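Local coordinates for protein RmpD (Hexulose-6-phosphate synthase) (Streptococcus mutans, PDB 3EXS) that belongs to the OMP decarboxylase / HUMPS family of TIM-barrel proteins and holds ribulose-5-phosphate in the mouth of its barrel in this model, at residues R170-G175 / D189-I194; K111-V116 / I135-Y140. All blocks are in the same frame, centred on the assembly; numbering follows the deposited sequence.

How the contacts relate
Both contacts pair neighbouring parallel strands of the same eight-stranded barrel, and their centres lie 11 Å apart. Contact 2 joins strands 113-117 and 137-141, contact 1 joins strands 170-174 and 192-195, and strand 137-141 runs directly beside strand 170-174, with Tyr-140 N 2.8 Å from Ser-172 O. Where the strands begin, Arg-170 NH2 of contact 1 lies 2.6 Å from Ser-136 OG of contact 2, a probable hydrogen bond; Phe-191 also packs against Gln-137. Ribulose-5-phosphate sits at the other end of the barrel. Contact 1 reaches it through Thr-174 and its surroundings, directly and by a water, whereas in contact 2 the side chain of Ile-139 is about 7 Å from the bound ribulose-5-phosphate.

Contact 1: R170-G175 / D189-I194; sequences RVSVTG and DVFTFI. With 5RP (ribulose-5-phosphate), chain E.
Arg-170 lies alongside Phe-191 where the last two strands of the TIM barrel begin. The arginine CB sits over one face of the ring, 3.5 Å from Phe-191 CG, as a CH-pi contact; its CG follows at 3.7 Å from Phe-191 CD1 and its CD at 3.8 Å from Phe-191 CE1. A bend at chi3 (-71°) then lifts the guanidinium off the face, its plane 81° from the ring. With Arg-170 CZ 5.5 Å from the ring centroid, any cation-pi attraction is at most weak. NH2 instead bonds Ser-136 OG, just before strand 137-141, and forms a salt bridge with Glu-113 OE1 one strand further on. Arginine suits the site because its apolar shaft packs on the ring while these two partners satisfy its charged head.

Further along, Val-173 N donates to Thr-192 O (3.0 Å) and Val-173 O accepts from Ile-194 N, holding beta-branched Val-173 beside Phe-193, toward helix 155-167. At the ligand end, Thr-174 OG1 stands opposite its backbone N (chi1 -167°), which sets it against Ile-194 O, 2.8 Å away and met from above the carbonyl plane. A water accepts from Gly-175 N and donates both to Ile-194 O and, at 2.6 Å, to phosphate oxygen O10 of ribulose-5-phosphate.

Contact 2: K111-V116 / I135-Y140; sequences KGEIQV and ISQAIY
Gln-137 reaches across to both Glu-113 and Gln-115 inside the barrel, linking the two strands of a right-handed beta-alpha-beta unit completed by helix 124-132. Its extended chain ends in an amide that works in both directions: NE2 gives an almost straight bond to Glu-113 OE1 (3.1 Å, 168°), arriving above the carboxylate plane, while OE1 accepts a hydrogen bond from Gln-115 NE2 at 2.9 Å. The two amide planes stand 82° apart, and Gln-115 comes down onto the carbonyl from above it. Trp-85 packs against this polar row, and Ile-139 CD1 lies 3.5 Å from Gln-115 CB.

On the outward face the contact is apolar: branched Val-116 meets Ile-135 with CG2 to CG2 at 3.8 Å, beside Met-97 of helix 94-107. Val-116 N and O bond Gln-137 O and Ile-139 N. The strands part at their beginning, where Ile-114 CA and Ile-135 CA are 6.3 Å apart; there a water donates to Ile-114 O (2.8 Å) and Glu-113 OE1 and accepts from Ser-136 N, spanning the gap.

Glutamine suits position 137 because its donor and acceptor are both used, which fixes the amide's rotation; with Arg-170 also paired to Glu-113, the carboxylate is probably kept ionised.

Contact 1: R170-G175 / D189-I194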
ATOM      1  N   ARG A 170      19.989  -8.797  -1.086  1.00 17.73           N
ATOM      2  CA  ARG A 170      20.385  -7.878  -0.025  1.00 17.88           C
ATOM      3  C   ARG A 170      19.171  -7.656   0.866  1.00 17.51           C
ATOM      4  O   ARG A 170      18.278  -6.931   0.496  1.00 17.90           O
ATOM      5  CB  ARG A 170      20.877  -6.551  -0.606  1.00 17.90           C
ATOM      6  CG  ARG A 170      22.316  -6.577  -1.143  1.00 17.31           C
ATOM      7  CD  ARG A 170      22.533  -5.454  -2.204  1.00 18.58           C
ATOM      8  NE  ARG A 170      21.819  -5.751  -3.453  1.00 18.26           N
ATOM      9  CZ  ARG A 170      21.191  -4.847  -4.213  1.00 19.12           C
ATOM     10  NH1 ARG A 170      21.186  -3.557  -3.862  1.00 18.00           N
ATOM     11  NH2 ARG A 170      20.549  -5.231  -5.327  1.00 15.99           N
ATOM     12  N   VAL A 171      19.137  -8.324   2.019  1.00 17.61           N
ATOM     13  CA  VAL A 171      18.033  -8.238   2.986  1.00 17.68           C
ATOM     14  C   VAL A 171      18.175  -7.040   3.914  1.00 17.98           C
ATOM     15  O   VAL A 171      19.260  -6.829   4.490  1.00 18.08           O
ATOM     16  CB  VAL A 171      17.991  -9.493   3.888  1.00 17.71           C
ATOM     17  CG1 VAL A 171      16.791  -9.474   4.850  1.00 17.40           C
ATOM     18  CG2 VAL A 171      17.963 -10.726   3.057  1.00 17.63           C
ATOM     19  N   SER A 172      17.079  -6.278   4.049  1.00 17.80           N
ATOM     20  CA  SER A 172      16.910  -5.243   5.083  1.00 17.98           C
ATOM     21  C   SER A 172      16.107  -5.843   6.234  1.00 18.29           C
ATOM     22  O   SER A 172      15.182  -6.604   5.995  1.00 17.65           O
ATOM     23  CB  SER A 172      16.172  -3.999   4.552  1.00 17.74           C
ATOM     24  OG  SER A 172      16.927  -3.239   3.614  1.00 17.29           O
ATOM     25  N   VAL A 173      16.466  -5.515   7.476  1.00 19.25           N
ATOM     26  CA  VAL A 173      15.724  -6.023   8.637  1.00 20.79           C
ATOM     27  C   VAL A 173      15.162  -4.891   9.456  1.00 22.03           C
ATOM     28  O   VAL A 173      15.832  -3.892   9.698  1.00 22.74           O
ATOM     29  CB  VAL A 173      16.545  -6.999   9.583  1.00 20.57           C
ATOM     30  CG1 VAL A 173      17.191  -8.149   8.802  1.00 19.65           C
ATOM     31  CG2 VAL A 173      17.581  -6.263  10.368  1.00 20.80           C
ATOM     32  N   THR A 174      13.929  -5.052   9.900  1.00 23.75           N
ATOM     33  CA  THR A 174      13.240  -3.976  10.591  1.00 25.49           C
ATOM     34  C   THR A 174      12.163  -4.543  11.510  1.00 27.05           C
ATOM     35  O   THR A 174      11.828  -5.732  11.401  1.00 27.34           O
ATOM     36  CB  THR A 174      12.643  -2.983   9.585  1.00 25.29           C
ATOM     37  OG1 THR A 174      12.250  -1.803  10.280  1.00 25.94           O
ATOM     38  CG2 THR A 174      11.436  -3.587   8.837  1.00 24.85           C
ATOM     39  N   GLY A 175      11.633  -3.701  12.404  1.00 28.49           N
ATOM     40  CA  GLY A 175      10.595  -4.110  13.362  1.00 30.34           C
ATOM     41  C   GLY A 175      11.078  -4.003  14.795  1.00 31.91           C
ATOM     42  O   GLY A 175      11.787  -4.883  15.289  1.00 31.98           O
ATOM     43  N   ASP A 189      25.178 -11.274   7.143  1.00 30.17           N
ATOM     44  CA  ASP A 189      25.423 -10.217   6.168  1.00 29.08           C
ATOM     45  C   ASP A 189      24.201  -9.275   5.897  1.00 27.84           C
ATOM     46  O   ASP A 189      23.820  -9.032   4.747  1.00 27.31           O
ATOM     47  CB  ASP A 189      25.895 -10.876   4.876  1.00 30.19           C
ATOM     48  CG  ASP A 189      26.525  -9.891   3.895  1.00 32.52           C
ATOM     49  OD1 ASP A 189      27.036  -8.831   4.336  1.00 34.78           O
ATOM     50  OD2 ASP A 189      26.508 -10.197   2.678  1.00 34.81           O
ATOM     51  N   VAL A 190      23.610  -8.734   6.960  1.00 25.78           N
ATOM     52  CA  VAL A 190      22.509  -7.796   6.848  1.00 23.82           C
ATOM     53  C   VAL A 190      22.921  -6.597   5.989  1.00 22.99           C
ATOM     54  O   VAL A 190      23.985  -6.000   6.195  1.00 23.12           O
ATOM     55  CB  VAL A 190      22.049  -7.325   8.238  1.00 23.81           C
ATOM     56  CG1 VAL A 190      20.955  -6.276   8.119  1.00 24.11           C
ATOM     57  CG2 VAL A 190      21.543  -8.485   9.047  1.00 23.21           C
ATOM     58  N   PHE A 191      22.088  -6.253   5.018  1.00 21.71           N
ATOM     59  CA  PHE A 191      22.409  -5.162   4.125  1.00 20.56           C
ATOM     60  C   PHE A 191      22.065  -3.804   4.745  1.00 20.19           C
ATOM     61  O   PHE A 191      22.826  -2.843   4.605  1.00 20.82           O
ATOM     62  CB  PHE A 191      21.699  -5.372   2.805  1.00 20.26           C
ATOM     63  CG  PHE A 191      21.755  -4.196   1.884  1.00 19.78           C
ATOM     64  CD1 PHE A 191      22.947  -3.827   1.275  1.00 19.35           C
ATOM     65  CD2 PHE A 191      20.600  -3.486   1.580  1.00 19.24           C
ATOM     66  CE1 PHE A 191      23.001  -2.742   0.400  1.00 18.22           C
ATOM     67  CE2 PHE A 191      20.642  -2.395   0.711  1.00 19.47           C
ATOM     68  CZ  PHE A 191      21.851  -2.025   0.119  1.00 18.95           C
ATOM     69  N   THR A 192      20.941  -3.733   5.454  1.00 19.31           N
ATOM     70  CA  THR A 192      20.435  -2.474   6.022  1.00 18.05           C
ATOM     71  C   THR A 192      19.588  -2.792   7.226  1.00 18.00           C
ATOM     72  O   THR A 192      18.816  -3.750   7.186  1.00 18.32           O
ATOM     73  CB  THR A 192      19.520  -1.713   5.014  1.00 17.71           C
ATOM     74  OG1 THR A 192      20.295  -1.242   3.911  1.00 16.97           O
ATOM     75  CG2 THR A 192      18.861  -0.529   5.665  1.00 16.35           C
ATOM     76  N   PHE A 193      19.734  -2.004   8.293  1.00 17.79           N
ATOM     77  CA  PHE A 193      18.824  -2.065   9.433  1.00 17.63           C
ATOM     78  C   PHE A 193      17.953  -0.840   9.384  1.00 17.12           C
ATOM     79  O   PHE A 193      18.440   0.288   9.273  1.00 16.83           O
ATOM     80  CB  PHE A 193      19.568  -2.057  10.764  1.00 18.48           C
ATOM     81  CG  PHE A 193      20.386  -3.273  11.010  1.00 20.06           C
ATOM     82  CD1 PHE A 193      19.840  -4.364  11.648  1.00 21.99           C
ATOM     83  CD2 PHE A 193      21.719  -3.321  10.623  1.00 22.07           C
ATOM     84  CE1 PHE A 193      20.613  -5.511  11.882  1.00 24.08           C
ATOM     85  CE2 PHE A 193      22.501  -4.459  10.869  1.00 23.49           C
ATOM     86  CZ  PHE A 193      21.944  -5.546  11.495  1.00 22.55           C
ATOM     87  N   ILE A 194      16.651  -1.057   9.454  1.00 16.80           N
ATOM     88  CA  ILE A 194      15.739   0.048   9.376  1.00 16.36           C
ATOM     89  C   ILE A 194      15.216   0.329  10.762  1.00 16.36           C
ATOM     90  O   ILE A 194      14.531  -0.504  11.358  1.00 16.07           O
ATOM     91  CB  ILE A 194      14.586  -0.247   8.411  1.00 16.15           C
ATOM     92  CG1 ILE A 194      15.124  -0.555   7.018  1.00 14.82           C
ATOM     93  CG2 ILE A 194      13.631   0.927   8.366  1.00 16.33           C
ATOM     94  CD1 ILE A 194      14.070  -1.030   6.065  1.00 10.80           C
TER
HETATM   95  C2  5RP E 501       5.795  -0.451   8.624  1.00 43.44           C
HETATM   96  C3  5RP E 501       7.148   0.029   9.104  1.00 45.04           C
HETATM   97  C5  5RP E 501       8.081  -0.829   9.929  1.00 44.82           C
HETATM   98  O13 5RP E 501       7.491  -1.540  11.023  1.00 45.21           O
HETATM   99  C6  5RP E 501       9.038   0.214  10.453  1.00 43.80           C
HETATM  100  O14 5RP E 501       9.922   0.505   9.378  1.00 46.51           O
HETATM  101  C7  5RP E 501       9.849  -0.242  11.626  1.00 40.98           C
HETATM  102  O8  5RP E 501       9.818   0.890  12.466  1.00 38.25           O
HETATM  103  P9  5RP E 501       9.902   0.594  14.032  1.00 37.58           P
HETATM  104  O12 5RP E 501       9.212  -0.743  14.221  1.00 38.79           O
HETATM  105  O11 5RP E 501       9.159   1.756  14.684  1.00 35.72           O
HETATM  106  O10 5RP E 501      11.407   0.535  14.235  1.00 36.06           O
HETATM  107  O4  5RP E 501       7.547   1.152   8.793  1.00 44.63           O
HETATM  108  O1  5RP E 501       5.974  -0.999   7.316  1.00 43.04           O
HETATM  109  O   HOH W   1      21.579  -9.039   2.847  1.00 22.53           O
HETATM  110  O   HOH W   2      12.897  -1.395  13.374  1.00 19.87           O

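Contact 2: K111-V116 / I135-Y140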
ATOM      1  N   LYS A 111      20.908   4.600  -9.393  1.00 26.26           N
ATOM      2  CA  LYS A 111      20.611   3.995  -8.093  1.00 25.77           C
ATOM      3  C   LYS A 111      19.230   3.309  -8.023  1.00 24.75           C
ATOM      4  O   LYS A 111      18.897   2.683  -7.011  1.00 24.67           O
ATOM      5  CB  LYS A 111      20.760   5.043  -6.971  1.00 26.25           C
ATOM      6  CG  LYS A 111      22.117   5.740  -6.904  1.00 26.97           C
ATOM      7  CD  LYS A 111      22.360   6.411  -5.545  1.00 29.50           C
ATOM      8  CE  LYS A 111      21.886   7.914  -5.496  1.00 32.21           C
ATOM      9  NZ  LYS A 111      21.896   8.574  -4.100  1.00 29.41           N
ATOM     10  N   GLY A 112      18.449   3.407  -9.104  1.00 23.43           N
ATOM     11  CA  GLY A 112      17.048   2.980  -9.104  1.00 21.56           C
ATOM     12  C   GLY A 112      16.808   1.502  -8.872  1.00 20.48           C
ATOM     13  O   GLY A 112      17.287   0.664  -9.630  1.00 20.74           O
ATOM     14  N   GLU A 113      16.046   1.177  -7.841  1.00 19.23           N
ATOM     15  CA  GLU A 113      15.756  -0.218  -7.519  1.00 18.97           C
ATOM     16  C   GLU A 113      14.397  -0.394  -6.840  1.00 17.95           C
ATOM     17  O   GLU A 113      13.841   0.546  -6.282  1.00 17.95           O
ATOM     18  CB  GLU A 113      16.834  -0.818  -6.603  1.00 18.93           C
ATOM     19  CG  GLU A 113      18.187  -1.164  -7.234  1.00 20.28           C
ATOM     20  CD  GLU A 113      19.143  -1.839  -6.229  1.00 22.81           C
ATOM     21  OE1 GLU A 113      18.864  -2.967  -5.741  1.00 22.96           O
ATOM     22  OE2 GLU A 113      20.182  -1.228  -5.912  1.00 25.64           O
ATOM     23  N   ILE A 114      13.889  -1.625  -6.905  1.00 16.85           N
ATOM     24  CA  ILE A 114      12.707  -2.056  -6.185  1.00 14.76           C
ATOM     25  C   ILE A 114      13.126  -2.929  -4.991  1.00 14.74           C
ATOM     26  O   ILE A 114      14.075  -3.689  -5.055  1.00 14.34           O
ATOM     27  CB  ILE A 114      11.699  -2.800  -7.136  1.00 14.40           C
ATOM     28  CG1 ILE A 114      11.289  -1.903  -8.308  1.00 12.34           C
ATOM     29  CG2 ILE A 114      10.433  -3.255  -6.413  1.00 12.70           C
ATOM     30  CD1 ILE A 114      10.561  -0.640  -7.921  1.00  8.73           C
ATOM     31  N   GLN A 115      12.400  -2.782  -3.895  1.00 14.87           N
ATOM     32  CA  GLN A 115      12.531  -3.614  -2.714  1.00 14.82           C
ATOM     33  C   GLN A 115      11.215  -4.338  -2.462  1.00 15.00           C
ATOM     34  O   GLN A 115      10.120  -3.739  -2.552  1.00 14.59           O
ATOM     35  CB  GLN A 115      12.866  -2.752  -1.487  1.00 14.70           C
ATOM     36  CG  GLN A 115      14.004  -1.766  -1.695  1.00 14.48           C
ATOM     37  CD  GLN A 115      14.354  -1.033  -0.428  1.00 15.93           C
ATOM     38  OE1 GLN A 115      13.556  -0.251   0.097  1.00 18.16           O
ATOM     39  NE2 GLN A 115      15.548  -1.284   0.087  1.00 14.88           N
ATOM     40  N   VAL A 116      11.322  -5.619  -2.113  1.00 14.93           N
ATOM     41  CA  VAL A 116      10.148  -6.395  -1.790  1.00 14.57           C
ATOM     42  C   VAL A 116       9.899  -6.394  -0.277  1.00 14.97           C
ATOM     43  O   VAL A 116      10.716  -6.874   0.490  1.00 15.20           O
ATOM     44  CB  VAL A 116      10.234  -7.824  -2.367  1.00 14.65           C
ATOM     45  CG1 VAL A 116       8.919  -8.560  -2.142  1.00 12.93           C
ATOM     46  CG2 VAL A 116      10.544  -7.777  -3.873  1.00 13.61           C
ATOM     47  N   ILE A 135      14.976  -8.335  -9.448  1.00 21.66           N
ATOM     48  CA  ILE A 135      14.811  -7.627  -8.197  1.00 20.80           C
ATOM     49  C   ILE A 135      15.521  -8.394  -7.084  1.00 20.70           C
ATOM     50  O   ILE A 135      15.253  -9.569  -6.869  1.00 20.45           O
ATOM     51  CB  ILE A 135      13.327  -7.435  -7.835  1.00 20.69           C
ATOM     52  CG1 ILE A 135      12.628  -6.536  -8.852  1.00 20.53           C
ATOM     53  CG2 ILE A 135      13.182  -6.839  -6.416  1.00 20.12           C
ATOM     54  CD1 ILE A 135      11.101  -6.674  -8.855  1.00 20.12           C
ATOM     55  N   SER A 136      16.407  -7.721  -6.357  1.00 20.56           N
ATOM     56  CA  SER A 136      17.272  -8.417  -5.421  1.00 20.58           C
ATOM     57  C   SER A 136      17.367  -7.782  -4.037  1.00 20.46           C
ATOM     58  O   SER A 136      18.342  -8.034  -3.321  1.00 20.72           O
ATOM     59  CB  SER A 136      18.664  -8.550  -6.023  1.00 20.54           C
ATOM     60  OG  SER A 136      19.219  -7.260  -6.209  1.00 21.22           O
ATOM     61  N   GLN A 137      16.382  -6.961  -3.663  1.00 19.86           N
ATOM     62  CA  GLN A 137      16.248  -6.521  -2.272  1.00 19.30           C
ATOM     63  C   GLN A 137      14.933  -6.963  -1.634  1.00 18.94           C
ATOM     64  O   GLN A 137      13.875  -6.860  -2.226  1.00 18.23           O
ATOM     65  CB  GLN A 137      16.354  -5.014  -2.166  1.00 19.23           C
ATOM     66  CG  GLN A 137      17.660  -4.433  -2.637  1.00 20.24           C
ATOM     67  CD  GLN A 137      17.880  -3.067  -2.042  1.00 20.49           C
ATOM     68  OE1 GLN A 137      17.730  -2.888  -0.839  1.00 17.58           O
ATOM     69  NE2 GLN A 137      18.219  -2.088  -2.882  1.00 21.57           N
ATOM     70  N   ALA A 138      15.012  -7.446  -0.410  1.00 18.99           N
ATOM     71  CA  ALA A 138      13.825  -7.746   0.352  1.00 19.57           C
ATOM     72  C   ALA A 138      13.983  -7.118   1.709  1.00 20.21           C
ATOM     73  O   ALA A 138      15.105  -6.893   2.172  1.00 20.60           O
ATOM     74  CB  ALA A 138      13.616  -9.237   0.477  1.00 19.26           C
ATOM     75  N   ILE A 139      12.852  -6.823   2.329  1.00 20.76           N
ATOM     76  CA  ILE A 139      12.815  -6.186   3.615  1.00 21.27           C
ATOM     77  C   ILE A 139      11.997  -7.092   4.478  1.00 22.70           C
ATOM     78  O   ILE A 139      10.807  -7.293   4.234  1.00 22.06           O
ATOM     79  CB  ILE A 139      12.150  -4.816   3.537  1.00 20.96           C
ATOM     80  CG1 ILE A 139      13.033  -3.881   2.731  1.00 20.20           C
ATOM     81  CG2 ILE A 139      11.896  -4.255   4.940  1.00 19.64           C
ATOM     82  CD1 ILE A 139      12.284  -2.972   1.922  1.00 19.65           C
ATOM     83  N   TYR A 140      12.673  -7.637   5.484  1.00 24.78           N
ATOM     84  CA  TYR A 140      12.121  -8.609   6.418  1.00 26.62           C
ATOM     85  C   TYR A 140      11.744  -7.941   7.754  1.00 28.13           C
ATOM     86  O   TYR A 140      12.528  -7.172   8.334  1.00 27.92           O
ATOM     87  CB  TYR A 140      13.126  -9.768   6.651  1.00 26.35           C
ATOM     88  CG  TYR A 140      12.582 -10.818   7.591  1.00 26.38           C
ATOM     89  CD1 TYR A 140      11.926 -11.937   7.102  1.00 25.91           C
ATOM     90  CD2 TYR A 140      12.663 -10.655   8.974  1.00 26.49           C
ATOM     91  CE1 TYR A 140      11.403 -12.874   7.950  1.00 26.59           C
ATOM     92  CE2 TYR A 140      12.130 -11.581   9.831  1.00 26.30           C
ATOM     93  CZ  TYR A 140      11.508 -12.691   9.314  1.00 26.68           C
ATOM     94  OH  TYR A 140      10.981 -13.628  10.156  1.00 27.42           O
TER
HETATM   95  O   HOH W   3      16.217  -4.627  -6.615  1.00 13.14           O